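PDB 3R0O: carnitinyl-CoA dehydratase from Mycobacterium avium, which probably interconverts carnitinyl-CoA and crotonobetainyl-CoA by reversible removal and addition of water, as a member of the crotonase (enoyl-CoA hydratase/isomerase) superfamily. Local coordinates for residues A[27-32]-A[66-71]; A[52-57]-A[104-109]; A[112-117]-A[130-135]; A[117-122]-A[137-142]. All blocks are in the same frame, centred on the assembly; numbering follows the deposited sequence.

Interaction 1. Residues A[27-32]-A[66-71]; sequences LITIDR and TGAGDK
The flat carboxylate of Asp31 meets the second segment through one oxygen, OD1, which rests 3.4 Å from the methyl carbon CB of Ala68; the other flat groups are peptide units. The Thr66 carbonyl receives Ile30 N at 2.7 Å within its own plane, and on the two flanking bonds Thr66 N reaches Ile28 O at 2.9 Å and Ala68 N reaches Ile30 O at 2.8 Å, almost head-on to each carbonyl. With Thr29 beside Thr66 and Ile30 beside Gly67, this is parallel pairing. Strands 25-30 and 62-67 are the two strands of a beta-alpha-beta crossover, connected through helix 41-56, in the crotonase-type core.

On the Thr29 face, the two threonines lie side by side and point the same way. With Thr66 OG1 anti to the backbone N (chi1 -159°), CG2 falls between that N and the carbonyl carbon, 3.6 Å from Thr29 OG1, while the hydroxyl bonds Ala113 O of strand 110-114. A beta-branched residue with one polar and one apolar arm thus serves two strands at once. Leu27 CD1 adds a looser touch on Thr66 CG2 at 4.2 Å, and Val199 of helix 198-210 covers both residues. The apolar Ile28 faces the other way, onto Val47 and Ala50 of helix 41-56. Compact Gly67 brings its CA to 3.5 Å from Ile30 O, a CA-H...O contact.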
loop_
_atom_site.group_PDB
_atom_site.type_symbol
_atom_site.label_atom_id
_atom_site.label_comp_id
_atom_site.label_asym_id
_atom_site.label_seq_id
_atom_site.Cartn_x
_atom_site.Cartn_y
_atom_site.Cartn_z
ATOM N N LEU A 27 -22.598 -20.354 -1.235
ATOM C CA LEU A 27 -23.017 -19.357 -0.261
ATOM C C LEU A 27 -23.006 -19.952 1.155
ATOM O O LEU A 27 -23.742 -20.916 1.464
ATOM C CB LEU A 27 -24.428 -18.807 -0.606
ATOM C CG LEU A 27 -25.105 -17.828 0.373
ATOM C CD1 LEU A 27 -24.390 -16.458 0.467
ATOM C CD2 LEU A 27 -26.588 -17.615 0.020
ATOM N N ILE A 28 -22.181 -19.367 2.009
ATOM C CA ILE A 28 -22.070 -19.790 3.394
ATOM C C ILE A 28 -22.693 -18.728 4.255
ATOM O O ILE A 28 -22.348 -17.564 4.116
ATOM C CB ILE A 28 -20.590 -19.917 3.823
ATOM C CG1 ILE A 28 -19.845 -20.867 2.874
ATOM C CG2 ILE A 28 -20.524 -20.315 5.318
ATOM C CD1 ILE A 28 -18.329 -20.801 2.962
ATOM N N THR A 29 -23.601 -19.121 5.149
ATOM C CA THR A 29 -24.276 -18.181 6.016
ATOM C C THR A 29 -23.969 -18.609 7.426
ATOM O O THR A 29 -24.334 -19.727 7.838
ATOM C CB THR A 29 -25.819 -18.185 5.787
ATOM O OG1 THR A 29 -26.108 -17.857 4.418
ATOM C CG2 THR A 29 -26.510 -17.182 6.704
ATOM N N ILE A 30 -23.305 -17.732 8.180
ATOM C CA ILE A 30 -23.191 -17.937 9.618
ATOM C C ILE A 30 -24.570 -17.738 10.215
ATOM O O ILE A 30 -25.163 -16.675 10.051
ATOM C CB ILE A 30 -22.193 -16.989 10.278
ATOM C CG1 ILE A 30 -20.787 -17.212 9.673
ATOM C CG2 ILE A 30 -22.244 -17.189 11.805
ATOM C CD1 ILE A 30 -19.735 -16.170 10.120
ATOM N N ASP A 31 -25.095 -18.774 10.873
ATOM C CA ASP A 31 -26.494 -18.759 11.280
ATOM C C ASP A 31 -26.691 -18.866 12.782
ATOM O O ASP A 31 -27.212 -19.868 13.274
ATOM C CB ASP A 31 -27.259 -19.870 10.559
ATOM C CG ASP A 31 -28.793 -19.696 10.638
ATOM O OD1 ASP A 31 -29.319 -18.636 11.077
ATOM O OD2 ASP A 31 -29.475 -20.656 10.249
ATOM N N ARG A 32 -26.263 -17.836 13.517
ATOM C CA ARG A 32 -26.530 -17.745 14.957
ATOM C C ARG A 32 -26.973 -16.326 15.301
ATOM O O ARG A 32 -26.308 -15.644 16.077
ATOM C CB ARG A 32 -25.299 -18.116 15.794
ATOM C CG ARG A 32 -24.732 -19.526 15.579
ATOM C CD ARG A 32 -23.521 -19.786 16.482
ATOM N NE ARG A 32 -23.833 -19.816 17.915
ATOM C CZ ARG A 32 -23.165 -19.148 18.860
ATOM N NH1 ARG A 32 -22.122 -18.374 18.557
ATOM N NH2 ARG A 32 -23.532 -19.250 20.128
ATOM N N THR A 66 -21.685 -14.794 4.578
ATOM C CA THR A 66 -22.535 -13.757 5.144
ATOM C C THR A 66 -23.045 -14.189 6.530
ATOM O O THR A 66 -22.825 -15.336 6.946
ATOM C CB THR A 66 -23.714 -13.439 4.157
ATOM O OG1 THR A 66 -24.272 -12.136 4.426
ATOM C CG2 THR A 66 -24.813 -14.529 4.218
ATOM N N GLY A 67 -23.717 -13.277 7.243
ATOM C CA GLY A 67 -24.317 -13.584 8.558
ATOM C C GLY A 67 -25.831 -13.543 8.428
ATOM O O GLY A 67 -26.352 -12.788 7.617
ATOM N N ALA A 68 -26.536 -14.365 9.201
ATOM C CA ALA A 68 -28.008 -14.323 9.241
ATOM C C ALA A 68 -28.537 -12.991 9.802
ATOM O O ALA A 68 -27.915 -12.384 10.692
ATOM C CB ALA A 68 -28.549 -15.481 10.057
ATOM N N GLY A 69 -29.679 -12.551 9.275
ATOM C CA GLY A 69 -30.342 -11.338 9.767
ATOM C C GLY A 69 -29.674 -10.052 9.277
ATOM O O GLY A 69 -28.833 -10.062 8.358
ATOM N N ASP A 70 -30.054 -8.940 9.900
ATOM C CA ASP A 70 -29.691 -7.621 9.407
ATOM C C ASP A 70 -28.936 -6.824 10.433
ATOM O O ASP A 70 -28.581 -5.684 10.158
ATOM C CB ASP A 70 -30.949 -6.803 9.027
ATOM C CG ASP A 70 -31.662 -7.339 7.796
ATOM O OD1 ASP A 70 -31.029 -7.543 6.733
ATOM O OD2 ASP A 70 -32.883 -7.542 7.889
ATOM N N LYS A 71 -28.698 -7.386 11.614
ATOM C CA LYS A 71 -28.073 -6.607 12.674
ATOM C C LYS A 71 -26.561 -6.780 12.723
ATOM O O LYS A 71 -25.821 -5.809 12.941
ATOM C CB LYS A 71 -28.713 -6.933 14.032
#

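Interaction 2. Residues A[52-57]-A[104-109]; sequences EEAQRD and HFIDKP. With EDO (1,2-ethanediol), chain D.
Lys108 NZ is gripped at the end of helix 41-56, where the last carbonyls have no further turn to bond. It donates to Ala54 O at 2.9 Å and weakly to Gln55 O at 3.2 Å, gives a bond to a water that in turn donates to Gln55 O, and also reaches Val60 O. The bends in the lysine chain at chi2 and chi4 bring the ammonium round to these carbonyls. A long cation suits this place, since the negative end of the helix dipole would be expected to stabilise its charge.

Gln55, whose carbonyl helps hold the lysine, uses both ends of its side-chain amide on Asp107. OE1 accepts the backbone N of Asp107 at 2.7 Å, nearly straight at the hydrogen (168°), and NE2 donates to OD2 at 2.9 Å. The second bond lies in the amide plane but comes down on the carboxylate from above, the two planes being 58° apart. Together the pair fixes the amide's rotation, while Asp107 OD1 is held in a salt bridge with Arg222.

Glu52 OE2 takes His104 NE2 at 2.7 Å through its anti side, and the carboxylate and imidazole are nearly coplanar (27°). His104 O also binds a 1,2-ethanediol, probably from the crystallisation liquor.

Between these polar links, Ile106 slides past Gln55 and brings CD1 to 4.4 Å from Ala54 CB. Ala54 and Ile106 both pack on Val63 of strand 62-67, Leu51 of helix 41-56 covers Ile106 and His104, and Gln218 of helix 214-225 lies against Asp107 and Lys108.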
loop_
_atom_site.group_PDB
_atom_site.type_symbol
_atom_site.label_atom_id
_atom_site.label_comp_id
_atom_site.label_asym_id
_atom_site.label_seq_id
_atom_site.Cartn_x
_atom_site.Cartn_y
_atom_site.Cartn_z
ATOM N N GLU A 52 -13.151 -25.941 2.417
ATOM C CA GLU A 52 -12.359 -27.038 1.848
ATOM C C GLU A 52 -13.092 -27.730 0.713
ATOM O O GLU A 52 -12.491 -28.133 -0.281
ATOM C CB GLU A 52 -12.006 -28.094 2.902
ATOM C CG GLU A 52 -10.693 -27.840 3.608
ATOM C CD GLU A 52 -9.493 -27.698 2.663
ATOM O OE1 GLU A 52 -8.989 -28.733 2.158
ATOM O OE2 GLU A 52 -9.047 -26.552 2.441
ATOM N N GLU A 53 -14.390 -27.901 0.912
ATOM C CA GLU A 53 -15.284 -28.459 -0.097
ATOM C C GLU A 53 -15.353 -27.523 -1.335
ATOM O O GLU A 53 -15.262 -27.998 -2.465
ATOM C CB GLU A 53 -16.658 -28.718 0.531
ATOM C CG GLU A 53 -17.751 -29.244 -0.432
ATOM C CD GLU A 53 -17.385 -30.577 -1.113
ATOM O OE1 GLU A 53 -16.729 -31.429 -0.455
ATOM O OE2 GLU A 53 -17.766 -30.772 -2.300
ATOM N N ALA A 54 -15.484 -26.207 -1.118
ATOM C CA ALA A 54 -15.442 -25.240 -2.240
ATOM C C ALA A 54 -14.132 -25.336 -3.015
ATOM O O ALA A 54 -14.135 -25.286 -4.245
ATOM C CB ALA A 54 -15.648 -23.822 -1.749
ATOM N N GLN A 55 -13.022 -25.478 -2.287
ATOM C CA GLN A 55 -11.719 -25.654 -2.888
ATOM C C GLN A 55 -11.696 -26.896 -3.780
ATOM O O GLN A 55 -11.258 -26.825 -4.925
ATOM C CB GLN A 55 -10.621 -25.732 -1.823
ATOM C CG GLN A 55 -9.224 -26.193 -2.337
ATOM C CD GLN A 55 -8.530 -25.181 -3.280
ATOM O OE1 GLN A 55 -8.884 -24.006 -3.333
ATOM N NE2 GLN A 55 -7.532 -25.653 -4.021
ATOM N N ARG A 56 -12.191 -28.015 -3.248
ATOM C CA ARG A 56 -12.094 -29.307 -3.906
ATOM C C ARG A 56 -13.052 -29.475 -5.087
ATOM O O ARG A 56 -12.761 -30.218 -6.014
ATOM C CB ARG A 56 -12.349 -30.428 -2.892
ATOM N N ASP A 57 -14.212 -28.831 -5.031
ATOM C CA ASP A 57 -15.224 -29.041 -6.064
ATOM C C ASP A 57 -14.923 -28.157 -7.296
ATOM O O ASP A 57 -15.030 -26.917 -7.202
ATOM C CB ASP A 57 -16.617 -28.775 -5.478
ATOM C CG ASP A 57 -17.746 -29.045 -6.458
ATOM O OD1 ASP A 57 -17.522 -29.083 -7.680
ATOM O OD2 ASP A 57 -18.883 -29.188 -5.998
ATOM N N HIS A 104 -6.820 -19.810 5.873
ATOM C CA HIS A 104 -7.320 -20.962 5.126
ATOM C C HIS A 104 -7.418 -20.511 3.670
ATOM O O HIS A 104 -8.503 -20.259 3.150
ATOM C CB HIS A 104 -8.679 -21.405 5.716
ATOM C CG HIS A 104 -9.217 -22.698 5.159
ATOM N ND1 HIS A 104 -10.312 -23.337 5.706
ATOM C CD2 HIS A 104 -8.822 -23.472 4.116
ATOM C CE1 HIS A 104 -10.566 -24.447 5.035
ATOM N NE2 HIS A 104 -9.687 -24.545 4.055
ATOM N N PHE A 105 -6.261 -20.371 3.015
ATOM C CA PHE A 105 -6.264 -19.923 1.612
ATOM C C PHE A 105 -6.923 -20.967 0.678
ATOM O O PHE A 105 -6.660 -22.153 0.812
ATOM C CB PHE A 105 -4.836 -19.586 1.146
ATOM C CG PHE A 105 -4.762 -19.037 -0.262
ATOM C CD1 PHE A 105 -4.746 -17.666 -0.486
ATOM C CD2 PHE A 105 -4.707 -19.896 -1.352
ATOM C CE1 PHE A 105 -4.676 -17.157 -1.779
ATOM C CE2 PHE A 105 -4.648 -19.393 -2.646
ATOM C CZ PHE A 105 -4.613 -18.031 -2.859
ATOM N N ILE A 106 -7.802 -20.522 -0.233
ATOM C CA ILE A 106 -8.313 -21.395 -1.302
ATOM C C ILE A 106 -8.209 -20.686 -2.654
ATOM O O ILE A 106 -8.123 -19.458 -2.713
ATOM C CB ILE A 106 -9.772 -21.850 -1.052
ATOM C CG1 ILE A 106 -10.759 -20.671 -1.050
ATOM C CG2 ILE A 106 -9.882 -22.597 0.280
ATOM C CD1 ILE A 106 -12.244 -21.095 -1.196
ATOM N N ASP A 107 -8.247 -21.454 -3.743
ATOM C CA ASP A 107 -8.109 -20.897 -5.088
ATOM C C ASP A 107 -9.294 -20.044 -5.525
ATOM O O ASP A 107 -9.139 -19.133 -6.329
ATOM C CB ASP A 107 -7.917 -22.023 -6.102
ATOM C CG ASP A 107 -6.592 -22.751 -5.934
ATOM O OD1 ASP A 107 -5.562 -22.114 -5.617
ATOM O OD2 ASP A 107 -6.583 -23.966 -6.150
ATOM N N LYS A 108 -10.475 -20.360 -4.995
ATOM C CA LYS A 108 -11.728 -19.726 -5.401
ATOM C C LYS A 108 -11.867 -18.338 -4.757
ATOM O O LYS A 108 -11.520 -18.155 -3.594
ATOM C CB LYS A 108 -12.919 -20.619 -5.009
ATOM C CG LYS A 108 -12.711 -22.127 -5.251
ATOM C CD LYS A 108 -12.376 -22.446 -6.722
ATOM C CE LYS A 108 -11.869 -23.912 -6.866
ATOM N NZ LYS A 108 -12.992 -24.868 -6.829
ATOM N N PRO A 109 -12.336 -17.337 -5.527
ATOM C CA PRO A 109 -12.513 -15.998 -4.937
ATOM C C PRO A 109 -13.577 -15.989 -3.845
ATOM O O PRO A 109 -14.598 -16.687 -3.944
ATOM C CB PRO A 109 -12.983 -15.146 -6.126
ATOM C CG PRO A 109 -12.457 -15.795 -7.264
ATOM C CD PRO A 109 -12.552 -17.302 -6.983
HETATM C C1 EDO D . -10.862 -17.716 3.179
HETATM O O1 EDO D . -10.457 -18.485 2.042
HETATM C C2 EDO D . -10.424 -16.266 3.017
HETATM O O2 EDO D . -10.624 -15.856 1.654
HETATM O O HOH W 1 -11.547 -27.037 -7.949
#

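Interaction 3. Residues A[112-117]-A[130-135]; sequences AAVNGT and DLVIAC
Backbone bonding makes the frame here. Ala112 and Val114 turn both their N-H and their carbonyl to the other strand: each N donates, to Leu131 O and Ile133 O, and each O accepts, from Ile133 N and Cys135 N. The shortest of the four, Val114 N to Ile133 O, measures 2.7 Å. Ala112, Val114 and Ile133 therefore both give and take, the ladder of a regular parallel pair whose axes run 13° apart. CA-H...O contacts run alongside, as from Ala134 CA to Val114 O at 3.4 Å.

Apolar contacts follow on the face shared by Ala112, Val114, Val132 and Ala134. Val114 CG2, set beside its own backbone N, meets Val132 CG1 at 3.6 Å, with that CG1 anti to the N of Val132 (chi1 179°). Val114 CB lies 4.0 Å from Ala134 CB; Ala134, with no more than this CB, lets the ring of Phe140 lie against it.

A sulfur contact closes the end, with Cys135 SG 3.4 Å from Asn115 C, over the turn that leaves the strand.

The pair is interior to the main sheet, flanked by strands 62-67 and 191-193. Helix 198-210 packs on Ala113 through Val198 and Ala202, Phe140 of strand 139-141 covers Val114 and Ala134, and Lys166 of the second subunit packs on Leu131 and Val132.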
loop_
_atom_site.group_PDB
_atom_site.type_symbol
_atom_site.label_atom_id
_atom_site.label_comp_id
_atom_site.label_asym_id
_atom_site.label_seq_id
_atom_site.Cartn_x
_atom_site.Cartn_y
_atom_site.Cartn_z
ATOM N N ALA A 112 -16.947 -11.351 1.092
ATOM C CA ALA A 112 -17.709 -11.173 2.334
ATOM C C ALA A 112 -18.908 -10.260 2.056
ATOM O O ALA A 112 -18.753 -9.118 1.595
ATOM C CB ALA A 112 -16.824 -10.604 3.470
ATOM N N ALA A 113 -20.108 -10.777 2.334
ATOM C CA ALA A 113 -21.328 -10.013 2.186
ATOM C C ALA A 113 -21.705 -9.562 3.586
ATOM O O ALA A 113 -22.339 -10.307 4.349
ATOM C CB ALA A 113 -22.416 -10.881 1.551
ATOM N N VAL A 114 -21.276 -8.346 3.920
ATOM C CA VAL A 114 -21.366 -7.807 5.278
ATOM C C VAL A 114 -22.756 -7.174 5.532
ATOM O O VAL A 114 -23.030 -6.021 5.144
ATOM C CB VAL A 114 -20.184 -6.819 5.563
ATOM C CG1 VAL A 114 -20.193 -6.341 7.033
ATOM C CG2 VAL A 114 -18.833 -7.486 5.242
ATOM N N ASN A 115 -23.622 -7.975 6.154
ATOM C CA ASN A 115 -25.034 -7.688 6.380
ATOM C C ASN A 115 -25.323 -6.858 7.626
ATOM O O ASN A 115 -26.495 -6.584 7.946
ATOM C CB ASN A 115 -25.781 -9.017 6.542
ATOM C CG ASN A 115 -25.229 -9.852 7.696
ATOM O OD1 ASN A 115 -24.136 -10.404 7.607
ATOM N ND2 ASN A 115 -25.989 -9.939 8.790
ATOM N N GLY A 116 -24.282 -6.491 8.363
ATOM C CA GLY A 116 -24.485 -5.703 9.590
ATOM C C GLY A 116 -23.155 -5.404 10.243
ATOM O O GLY A 116 -22.122 -5.439 9.581
ATOM N N THR A 117 -23.178 -5.109 11.533
ATOM C CA THR A 117 -21.964 -4.799 12.289
ATOM C C THR A 117 -20.889 -5.885 12.106
ATOM O O THR A 117 -21.201 -7.089 12.142
ATOM C CB THR A 117 -22.312 -4.596 13.795
ATOM O OG1 THR A 117 -23.330 -3.595 13.902
ATOM C CG2 THR A 117 -21.120 -4.116 14.588
ATOM N N ASP A 130 -11.423 -11.849 -0.311
ATOM C CA ASP A 130 -10.873 -11.142 -1.456
ATOM C C ASP A 130 -11.583 -9.800 -1.747
ATOM O O ASP A 130 -10.939 -8.809 -2.125
ATOM C CB ASP A 130 -10.909 -12.038 -2.683
ATOM C CG ASP A 130 -10.101 -13.310 -2.469
ATOM O OD1 ASP A 130 -8.980 -13.193 -1.913
ATOM O OD2 ASP A 130 -10.592 -14.403 -2.817
ATOM N N LEU A 131 -12.901 -9.808 -1.591
ATOM C CA LEU A 131 -13.758 -8.705 -1.956
ATOM C C LEU A 131 -14.793 -8.509 -0.833
ATOM O O LEU A 131 -15.085 -9.441 -0.067
ATOM C CB LEU A 131 -14.435 -9.040 -3.294
ATOM C CG LEU A 131 -13.456 -9.269 -4.471
ATOM C CD1 LEU A 131 -14.129 -9.912 -5.665
ATOM C CD2 LEU A 131 -12.816 -7.960 -4.890
ATOM N N VAL A 132 -15.328 -7.300 -0.716
ATOM C CA VAL A 132 -16.308 -7.015 0.340
ATOM C C VAL A 132 -17.445 -6.131 -0.139
ATOM O O VAL A 132 -17.189 -5.081 -0.729
ATOM C CB VAL A 132 -15.660 -6.341 1.600
ATOM C CG1 VAL A 132 -16.749 -6.045 2.647
ATOM C CG2 VAL A 132 -14.570 -7.216 2.199
ATOM N N ILE A 133 -18.694 -6.554 0.134
ATOM C CA ILE A 133 -19.860 -5.689 -0.035
ATOM C C ILE A 133 -20.493 -5.514 1.336
ATOM O O ILE A 133 -20.686 -6.488 2.069
ATOM C CB ILE A 133 -20.889 -6.241 -1.060
ATOM C CG1 ILE A 133 -20.233 -6.299 -2.448
ATOM C CG2 ILE A 133 -22.128 -5.318 -1.124
ATOM C CD1 ILE A 133 -21.130 -6.784 -3.551
ATOM N N ALA A 134 -20.750 -4.265 1.702
ATOM C CA ALA A 134 -21.364 -3.979 2.995
ATOM C C ALA A 134 -22.693 -3.247 2.802
ATOM O O ALA A 134 -22.870 -2.528 1.831
ATOM C CB ALA A 134 -20.428 -3.155 3.882
ATOM N N CYS A 135 -23.614 -3.447 3.726
ATOM C CA CYS A 135 -24.845 -2.689 3.738
ATOM C C CYS A 135 -24.562 -1.326 4.386
ATOM O O CYS A 135 -23.516 -1.154 5.025
ATOM C CB CYS A 135 -25.939 -3.469 4.482
ATOM S SG CYS A 135 -25.548 -3.771 6.226
#

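Interaction 4. Residues A[117-122]-A[137-142]; sequences TALGGG and SASFGL
Leu119 holds CG anti to its own carbonyl carbon (chi1 -60°) and continues extended, which lays CD2 on the Phe140-Gly141 peptide, 3.7 Å from Phe140 C. Gly141 suits that spot because it has no side chain to meet the methyl. Ser139, with OG between its backbone N and carbonyl carbon (chi1 59°), turns the hydroxyl toward Thr117, and a water joins Ser139 OG, Thr117 OG1 and Ser137 O, tying the polar end of the two segments.

Two backbone bonds join the segments, from Ala118 N to Ser139 O at 2.9 Å and from Gly120 N to Gly141 O at 2.8 Å. Between them the strands are only loosely paired: Ala118 O takes a CA-H...O contact from Phe140 CA at 3.4 Å, and Ser123 OG bonds both Ala118 O and Gly141 N. The small Ala118 sets its CB 4.0 Å from Phe140 CD1, and Leu142 CD2 approaches Gly120 O at 3.7 Å.

Gly120, with its positive phi, is the N-cap of helix 121-128, where the chain turns sharply. In crotonase-fold enzymes such a glycine-rich turn at a helix start typically supplies one peptide N-H of the oxyanion hole that binds the thioester carbonyl, and the arrangement here is consistent with that.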
loop_
_atom_site.group_PDB
_atom_site.type_symbol
_atom_site.label_atom_id
_atom_site.label_comp_id
_atom_site.label_asym_id
_atom_site.label_seq_id
_atom_site.Cartn_x
_atom_site.Cartn_y
_atom_site.Cartn_z
ATOM N N THR A 117 -23.178 -5.109 11.533
ATOM C CA THR A 117 -21.964 -4.799 12.289
ATOM C C THR A 117 -20.889 -5.885 12.106
ATOM O O THR A 117 -21.201 -7.089 12.142
ATOM C CB THR A 117 -22.312 -4.596 13.795
ATOM O OG1 THR A 117 -23.330 -3.595 13.902
ATOM C CG2 THR A 117 -21.120 -4.116 14.588
ATOM N N ALA A 118 -19.645 -5.446 11.891
ATOM C CA ALA A 118 -18.501 -6.335 11.674
ATOM C C ALA A 118 -17.292 -5.848 12.462
ATOM O O ALA A 118 -16.306 -5.393 11.861
ATOM C CB ALA A 118 -18.148 -6.390 10.192
ATOM N N LEU A 119 -17.370 -5.922 13.787
ATOM C CA LEU A 119 -16.303 -5.445 14.658
ATOM C C LEU A 119 -15.433 -6.640 15.047
ATOM O O LEU A 119 -15.902 -7.781 15.025
ATOM C CB LEU A 119 -16.865 -4.696 15.886
ATOM C CG LEU A 119 -17.717 -3.441 15.564
ATOM C CD1 LEU A 119 -18.371 -2.803 16.782
ATOM C CD2 LEU A 119 -17.007 -2.358 14.723
ATOM N N GLY A 120 -14.153 -6.396 15.314
ATOM C CA GLY A 120 -13.245 -7.456 15.731
ATOM C C GLY A 120 -13.085 -8.586 14.729
ATOM O O GLY A 120 -12.730 -8.362 13.555
ATOM N N GLY A 121 -13.327 -9.813 15.202
ATOM C CA GLY A 121 -13.271 -11.017 14.371
ATOM C C GLY A 121 -14.080 -10.908 13.080
ATOM O O GLY A 121 -13.736 -11.517 12.077
ATOM N N GLY A 122 -15.139 -10.106 13.108
ATOM C CA GLY A 122 -15.972 -9.875 11.951
ATOM C C GLY A 122 -15.234 -9.083 10.896
ATOM O O GLY A 122 -15.326 -9.399 9.731
ATOM N N SER A 137 -25.654 0.280 6.948
ATOM C CA SER A 137 -25.465 0.383 8.392
ATOM C C SER A 137 -24.321 -0.494 8.949
ATOM O O SER A 137 -24.125 -0.548 10.158
ATOM C CB SER A 137 -26.790 0.127 9.120
ATOM O OG SER A 137 -27.041 -1.261 9.132
ATOM N N ALA A 138 -23.555 -1.154 8.076
ATOM C CA ALA A 138 -22.400 -1.953 8.534
ATOM C C ALA A 138 -21.269 -1.035 9.033
ATOM O O ALA A 138 -21.163 0.124 8.649
ATOM C CB ALA A 138 -21.897 -2.857 7.438
ATOM N N SER A 139 -20.436 -1.556 9.908
ATOM C CA SER A 139 -19.246 -0.829 10.322
ATOM C C SER A 139 -18.164 -1.842 10.608
ATOM O O SER A 139 -18.456 -3.019 10.869
ATOM C CB SER A 139 -19.521 0.008 11.559
ATOM O OG SER A 139 -19.955 -0.830 12.616
ATOM N N PHE A 140 -16.922 -1.371 10.543
ATOM C CA PHE A 140 -15.749 -2.191 10.723
ATOM C C PHE A 140 -14.904 -1.572 11.838
ATOM O O PHE A 140 -14.994 -0.376 12.124
ATOM C CB PHE A 140 -14.970 -2.280 9.401
ATOM C CG PHE A 140 -15.813 -2.794 8.236
ATOM C CD1 PHE A 140 -15.770 -4.127 7.869
ATOM C CD2 PHE A 140 -16.663 -1.927 7.525
ATOM C CE1 PHE A 140 -16.549 -4.612 6.811
ATOM C CE2 PHE A 140 -17.459 -2.394 6.492
ATOM C CZ PHE A 140 -17.400 -3.742 6.122
ATOM N N GLY A 141 -14.104 -2.400 12.487
ATOM C CA GLY A 141 -13.165 -1.917 13.469
ATOM C C GLY A 141 -12.487 -3.075 14.175
ATOM O O GLY A 141 -12.877 -4.228 14.021
ATOM N N LEU A 142 -11.449 -2.738 14.932
ATOM C CA LEU A 142 -10.715 -3.688 15.748
ATOM C C LEU A 142 -10.663 -3.141 17.179
ATOM O O LEU A 142 -9.664 -2.540 17.588
ATOM C CB LEU A 142 -9.309 -3.870 15.169
ATOM C CG LEU A 142 -9.320 -4.479 13.759
ATOM C CD1 LEU A 142 -7.936 -4.535 13.184
ATOM C CD2 LEU A 142 -9.956 -5.856 13.789
HETATM O O HOH W 2 -22.604 -1.487 12.402
#

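How the interactions relate
Interactions 1 and 3 belong to the same sheet, touching through its neighbouring strands 62-67 and 110-114; both rest on backbone ladders, and interaction 3 is the more deeply buried, all its touching residues being enclosed. Interaction 4 is likewise buried but belongs to a smaller sheet. It shares Thr117 with interaction 3, packs Phe140 against Val114 and Ala134 of the larger sheet, and trades regular pairing for water, serine and glycine at a helix start. Interaction 2 is only partly buried and depends on charged and amide side chains at a helix end. It meets interaction 3 where Pro109 packs on Asp130, but does not touch interaction 1, although its helix 41-56 connects the two strands paired there.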